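Local structure of Ketoacyl_synth_N domain-containing protein (Photorhabdus luminescens subsp. laumondii, 6SMO) at residues C[204-216]-C[279-291]. The protein probably serves as a 3-oxoacyl-[acyl-carrier-protein] synthase-type subunit of a thiolase-like fold, with a pentaketo-dodecanal chain bound in its pocket. Residues are numbered along the deposited sequence; the frame is centred on the assembly and turned at random.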
loop_
_atom_site.group_PDB
_atom_site.type_symbol
_atom_site.label_atom_id
_atom_site.label_comp_id
_atom_site.label_asym_id
_atom_site.label_seq_id
_atom_site.Cartn_x
_atom_site.Cartn_y
_atom_site.Cartn_z
ATOM N N GLN C 204 -27.914 4.189 -4.403
ATOM C CA GLN C 204 -28.937 3.196 -3.971
ATOM C C GLN C 204 -28.402 2.314 -2.833
ATOM O O GLN C 204 -29.229 1.857 -2.019
ATOM C CB GLN C 204 -29.378 2.318 -5.147
ATOM C CG GLN C 204 -30.179 3.063 -6.209
ATOM C CD GLN C 204 -29.331 3.522 -7.371
ATOM O OE1 GLN C 204 -28.631 2.733 -8.004
ATOM N NE2 GLN C 204 -29.400 4.808 -7.673
ATOM N N LYS C 205 -27.087 2.074 -2.782
ATOM C CA LYS C 205 -26.446 1.132 -1.822
ATOM C C LYS C 205 -26.596 1.654 -0.388
ATOM O O LYS C 205 -26.202 2.810 -0.133
ATOM C CB LYS C 205 -24.967 0.914 -2.157
ATOM C CG LYS C 205 -24.696 -0.188 -3.171
ATOM C CD LYS C 205 -23.259 -0.667 -3.185
ATOM C CE LYS C 205 -23.094 -2.026 -3.831
ATOM N NZ LYS C 205 -23.562 -3.119 -2.946
ATOM N N HIS C 206 -27.139 0.815 0.503
ATOM C CA HIS C 206 -27.291 1.072 1.960
ATOM C C HIS C 206 -26.228 0.274 2.726
ATOM O O HIS C 206 -25.751 -0.744 2.185
ATOM C CB HIS C 206 -28.716 0.723 2.420
ATOM C CG HIS C 206 -28.916 -0.721 2.744
ATOM N ND1 HIS C 206 -29.001 -1.696 1.767
ATOM C CD2 HIS C 206 -29.047 -1.359 3.928
ATOM C CE1 HIS C 206 -29.174 -2.871 2.336
ATOM N NE2 HIS C 206 -29.207 -2.692 3.662
ATOM N N SER C 207 -25.877 0.729 3.932
ATOM C CA SER C 207 -24.959 0.034 4.874
ATOM C C SER C 207 -25.768 -0.939 5.738
ATOM O O SER C 207 -26.761 -0.498 6.349
ATOM C CB SER C 207 -24.191 1.022 5.717
ATOM O OG SER C 207 -23.386 0.355 6.680
ATOM N N GLU C 208 -25.355 -2.210 5.779
ATOM C CA GLU C 208 -26.026 -3.294 6.548
ATOM C C GLU C 208 -25.916 -3.011 8.051
ATOM O O GLU C 208 -26.813 -3.454 8.796
ATOM C CB GLU C 208 -25.415 -4.655 6.206
ATOM C CG GLU C 208 -25.708 -5.114 4.788
ATOM C CD GLU C 208 -25.035 -6.415 4.387
ATOM O OE1 GLU C 208 -24.576 -6.509 3.232
ATOM O OE2 GLU C 208 -24.974 -7.333 5.231
ATOM N N VAL C 209 -24.862 -2.304 8.475
ATOM C CA VAL C 209 -24.582 -1.968 9.904
ATOM C C VAL C 209 -25.315 -0.672 10.273
ATOM O O VAL C 209 -26.051 -0.685 11.278
ATOM C CB VAL C 209 -23.067 -1.853 10.170
ATOM C CG1 VAL C 209 -22.768 -1.517 11.624
ATOM C CG2 VAL C 209 -22.325 -3.116 9.756
ATOM N N PHE C 210 -25.125 0.397 9.493
ATOM C CA PHE C 210 -25.540 1.785 9.839
ATOM C C PHE C 210 -26.958 2.069 9.325
ATOM O O PHE C 210 -27.799 2.501 10.142
ATOM C CB PHE C 210 -24.500 2.787 9.330
ATOM C CG PHE C 210 -23.206 2.742 10.103
ATOM C CD1 PHE C 210 -23.143 3.227 11.401
ATOM C CD2 PHE C 210 -22.061 2.189 9.551
ATOM C CE1 PHE C 210 -21.961 3.174 12.123
ATOM C CE2 PHE C 210 -20.878 2.139 10.275
ATOM C CZ PHE C 210 -20.831 2.628 11.560
ATOM N N GLY C 211 -27.216 1.840 8.033
ATOM C CA GLY C 211 -28.546 2.009 7.411
ATOM C C GLY C 211 -28.483 2.769 6.097
ATOM O O GLY C 211 -27.486 2.610 5.366
ATOM N N GLU C 212 -29.518 3.567 5.808
ATOM C CA GLU C 212 -29.709 4.282 4.516
ATOM C C GLU C 212 -28.800 5.516 4.462
ATOM O O GLU C 212 -28.496 6.078 5.534
ATOM C CB GLU C 212 -31.175 4.684 4.338
ATOM C CG GLU C 212 -32.108 3.503 4.137
ATOM C CD GLU C 212 -31.912 2.754 2.829
ATOM O OE1 GLU C 212 -31.867 1.508 2.863
ATOM O OE2 GLU C 212 -31.808 3.418 1.779
ATOM N N LYS C 213 -28.398 5.914 3.249
ATOM C CA LYS C 213 -27.530 7.093 2.976
ATOM C C LYS C 213 -28.393 8.352 2.842
ATOM O O LYS C 213 -29.554 8.232 2.396
ATOM C CB LYS C 213 -26.727 6.892 1.685
ATOM C CG LYS C 213 -25.607 5.864 1.759
ATOM C CD LYS C 213 -24.815 5.755 0.472
ATOM C CE LYS C 213 -23.658 4.783 0.557
ATOM N NZ LYS C 213 -22.528 5.336 1.340
ATOM N N GLN C 214 -27.835 9.511 3.204
ATOM C CA GLN C 214 -28.427 10.850 2.942
ATOM C C GLN C 214 -28.179 11.216 1.480
ATOM O O GLN C 214 -27.205 10.754 0.888
ATOM C CB GLN C 214 -27.817 11.912 3.861
ATOM C CG GLN C 214 -28.230 11.774 5.321
ATOM C CD GLN C 214 -27.704 12.895 6.184
ATOM O OE1 GLN C 214 -27.407 13.989 5.708
ATOM N NE2 GLN C 214 -27.592 12.631 7.476
ATOM N N PRO C 215 -29.050 12.034 0.844
ATOM C CA PRO C 215 -28.756 12.588 -0.478
ATOM C C PRO C 215 -27.517 13.495 -0.426
ATOM O O PRO C 215 -27.481 14.379 0.412
ATOM C CB PRO C 215 -30.013 13.397 -0.845
ATOM C CG PRO C 215 -31.094 12.860 0.072
ATOM C CD PRO C 215 -30.373 12.448 1.339
ATOM N N GLY C 216 -26.538 13.247 -1.301
ATOM C CA GLY C 216 -25.274 14.006 -1.356
ATOM C C GLY C 216 -24.508 13.761 -2.644
ATOM O O GLY C 216 -24.696 12.688 -3.255
ATOM N N MET C 279 -19.428 15.243 12.657
ATOM C CA MET C 279 -20.017 13.901 12.398
ATOM C C MET C 279 -19.682 13.450 10.971
ATOM O O MET C 279 -19.239 14.297 10.166
ATOM C CB MET C 279 -21.538 13.906 12.611
ATOM C CG MET C 279 -22.302 14.917 11.770
ATOM S SD MET C 279 -24.022 15.098 12.317
ATOM C CE MET C 279 -24.783 13.691 11.508
ATOM N N ASP C 280 -19.862 12.152 10.695
ATOM C CA ASP C 280 -19.614 11.502 9.379
ATOM C C ASP C 280 -20.522 12.151 8.326
ATOM O O ASP C 280 -19.992 12.620 7.300
ATOM C CB ASP C 280 -19.833 9.988 9.471
ATOM C CG ASP C 280 -19.538 9.229 8.189
ATOM O OD1 ASP C 280 -18.501 9.516 7.561
ATOM O OD2 ASP C 280 -20.348 8.353 7.827
ATOM N N GLY C 281 -21.834 12.168 8.580
ATOM C CA GLY C 281 -22.837 12.892 7.775
ATOM C C GLY C 281 -23.204 12.172 6.487
ATOM O O GLY C 281 -23.782 12.832 5.601
ATOM N N ILE C 282 -22.892 10.876 6.381
ATOM C CA ILE C 282 -23.225 10.020 5.201
ATOM C C ILE C 282 -24.614 9.405 5.416
ATOM O O ILE C 282 -25.456 9.522 4.504
ATOM C CB ILE C 282 -22.153 8.935 4.973
ATOM C CG1 ILE C 282 -20.760 9.532 4.749
ATOM C CG2 ILE C 282 -22.553 8.002 3.836
ATOM C CD1 ILE C 282 -20.618 10.345 3.478
ATOM N N TYR C 283 -24.831 8.780 6.578
ATOM C CA TYR C 283 -26.016 7.936 6.892
ATOM C C TYR C 283 -26.986 8.698 7.805
ATOM O O TYR C 283 -26.545 9.575 8.575
ATOM C CB TYR C 283 -25.562 6.608 7.503
ATOM C CG TYR C 283 -24.609 5.832 6.631
ATOM C CD1 TYR C 283 -25.075 5.007 5.619
ATOM C CD2 TYR C 283 -23.237 5.941 6.795
ATOM C CE1 TYR C 283 -24.205 4.300 4.804
ATOM C CE2 TYR C 283 -22.352 5.241 5.990
ATOM C CZ TYR C 283 -22.839 4.416 4.990
ATOM O OH TYR C 283 -21.974 3.723 4.193
ATOM N N ASP C 284 -28.273 8.345 7.716
ATOM C CA ASP C 284 -29.414 9.053 8.359
ATOM C C ASP C 284 -29.407 8.820 9.876
ATOM O O ASP C 284 -29.653 9.790 10.619
ATOM C CB ASP C 284 -30.752 8.594 7.769
ATOM C CG ASP C 284 -30.928 8.909 6.293
ATOM O OD1 ASP C 284 -29.913 9.180 5.623
ATOM O OD2 ASP C 284 -32.084 8.876 5.824
ATOM N N ASP C 285 -29.136 7.584 10.310
ATOM C CA ASP C 285 -29.370 7.108 11.702
ATOM C C ASP C 285 -28.246 7.561 12.646
ATOM O O ASP C 285 -28.414 7.370 13.865
ATOM C CB ASP C 285 -29.516 5.583 11.738
ATOM C CG ASP C 285 -30.715 5.056 10.966
ATOM O OD1 ASP C 285 -31.729 5.780 10.886
ATOM O OD2 ASP C 285 -30.625 3.926 10.447
ATOM N N GLU C 286 -27.159 8.136 12.117
ATOM C CA GLU C 286 -25.948 8.531 12.890
ATOM C C GLU C 286 -26.337 9.381 14.107
ATOM O O GLU C 286 -25.906 9.030 15.224
ATOM C CB GLU C 286 -24.965 9.305 12.007
ATOM C CG GLU C 286 -23.738 9.797 12.757
ATOM C CD GLU C 286 -22.641 10.381 11.883
ATOM O OE1 GLU C 286 -22.947 10.799 10.747
ATOM O OE2 GLU C 286 -21.481 10.416 12.342
ATOM N N LYS C 287 -27.104 10.456 13.895
ATOM C CA LYS C 287 -27.426 11.474 14.935
ATOM C C LYS C 287 -28.166 10.813 16.105
ATOM O O LYS C 287 -27.935 11.240 17.252
ATOM C CB LYS C 287 -28.249 12.628 14.350
ATOM C CG LYS C 287 -28.267 13.890 15.205
ATOM C CD LYS C 287 -29.118 15.011 14.646
ATOM C CE LYS C 287 -29.108 16.246 15.523
ATOM N NZ LYS C 287 -30.065 17.270 15.044
ATOM N N GLU C 288 -29.013 9.813 15.831
ATOM C CA GLU C 288 -29.812 9.090 16.859
ATOM C C GLU C 288 -28.882 8.230 17.723
ATOM O O GLU C 288 -28.917 8.395 18.959
ATOM C CB GLU C 288 -30.893 8.225 16.205
ATOM C CG GLU C 288 -31.918 7.689 17.190
ATOM C CD GLU C 288 -32.851 6.625 16.636
ATOM O OE1 GLU C 288 -33.069 6.609 15.408
ATOM O OE2 GLU C 288 -33.357 5.813 17.436
ATOM N N ILE C 289 -28.087 7.355 17.098
ATOM C CA ILE C 289 -27.273 6.307 17.792
ATOM C C ILE C 289 -26.089 6.952 18.529
ATOM O O ILE C 289 -25.762 6.465 19.629
ATOM C CB ILE C 289 -26.819 5.191 16.823
ATOM C CG1 ILE C 289 -25.936 5.710 15.682
ATOM C CG2 ILE C 289 -28.027 4.423 16.304
ATOM C CD1 ILE C 289 -25.323 4.622 14.828
ATOM N N THR C 290 -25.472 7.995 17.960
ATOM C CA THR C 290 -24.270 8.668 18.528
ATOM C C THR C 290 -24.676 9.518 19.739
ATOM O O THR C 290 -23.930 9.502 20.739
ATOM C CB THR C 290 -23.534 9.509 17.476
ATOM O OG1 THR C 290 -23.466 8.767 16.258
ATOM C CG2 THR C 290 -22.135 9.887 17.912
ATOM N N SER C 291 -25.805 10.232 19.650
ATOM C CA SER C 291 -26.361 11.090 20.731
ATOM C C SER C 291 -26.777 10.230 21.930
ATOM O O SER C 291 -26.630 10.706 23.074
ATOM C CB SER C 291 -27.518 11.918 20.232
ATOM O OG SER C 291 -27.106 12.784 19.184
#
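Gln214 N gives its hydrogen to Ile282 O in a nearly straight bond of 2.7 Å, with an N-H...O angle of 176°. Its companion is Asp284 N to Glu212 O, 3.2 Å. The two bonds flank Lys213 and Tyr283, which therefore form the non-hydrogen-bonded pair of a single antiparallel bridge, their CA atoms 4.3 Å apart. The bridge joins the loop between helix 192-204 and strand 218-229 to the turn that leads from strand 275-278 into helix 286-296.

On one side of it, the Lys213 and Tyr283 side chains run alongside each other in the same direction. Lys213 CG lies 3.7 Å from Tyr283 CE1, and the chain stays extended until a bend at chi4 (-75°) brings NZ into a weak bond to Tyr283 OH. That hydroxyl also hydrogen-bonds Asn359. Phe210 CB sits over one face of the tyrosine ring, toward its rim, and Ile282 CG2 over the opposite face. The Phe210 ring is nearly parallel to the tyrosine ring, planes 23° apart, but slid so far that the two barely overlap; Phe210 stacks instead on Phe357. Ser207 CB comes within 3.4 Å of Tyr283 CE1, while its OG bonds Asn359 O.

Beyond the bridge, Gln214, extended beyond CG, crosses the Asp284 side chain, and its NE2 makes a weak, bent bond to Tyr283 O, 3.4 Å.

The two backbone bonds thus set the register, and the tyrosine, held on both faces and at its hydroxyl, probably has little freedom to turn; the amide and ammonium groups add lesser, weaker ties.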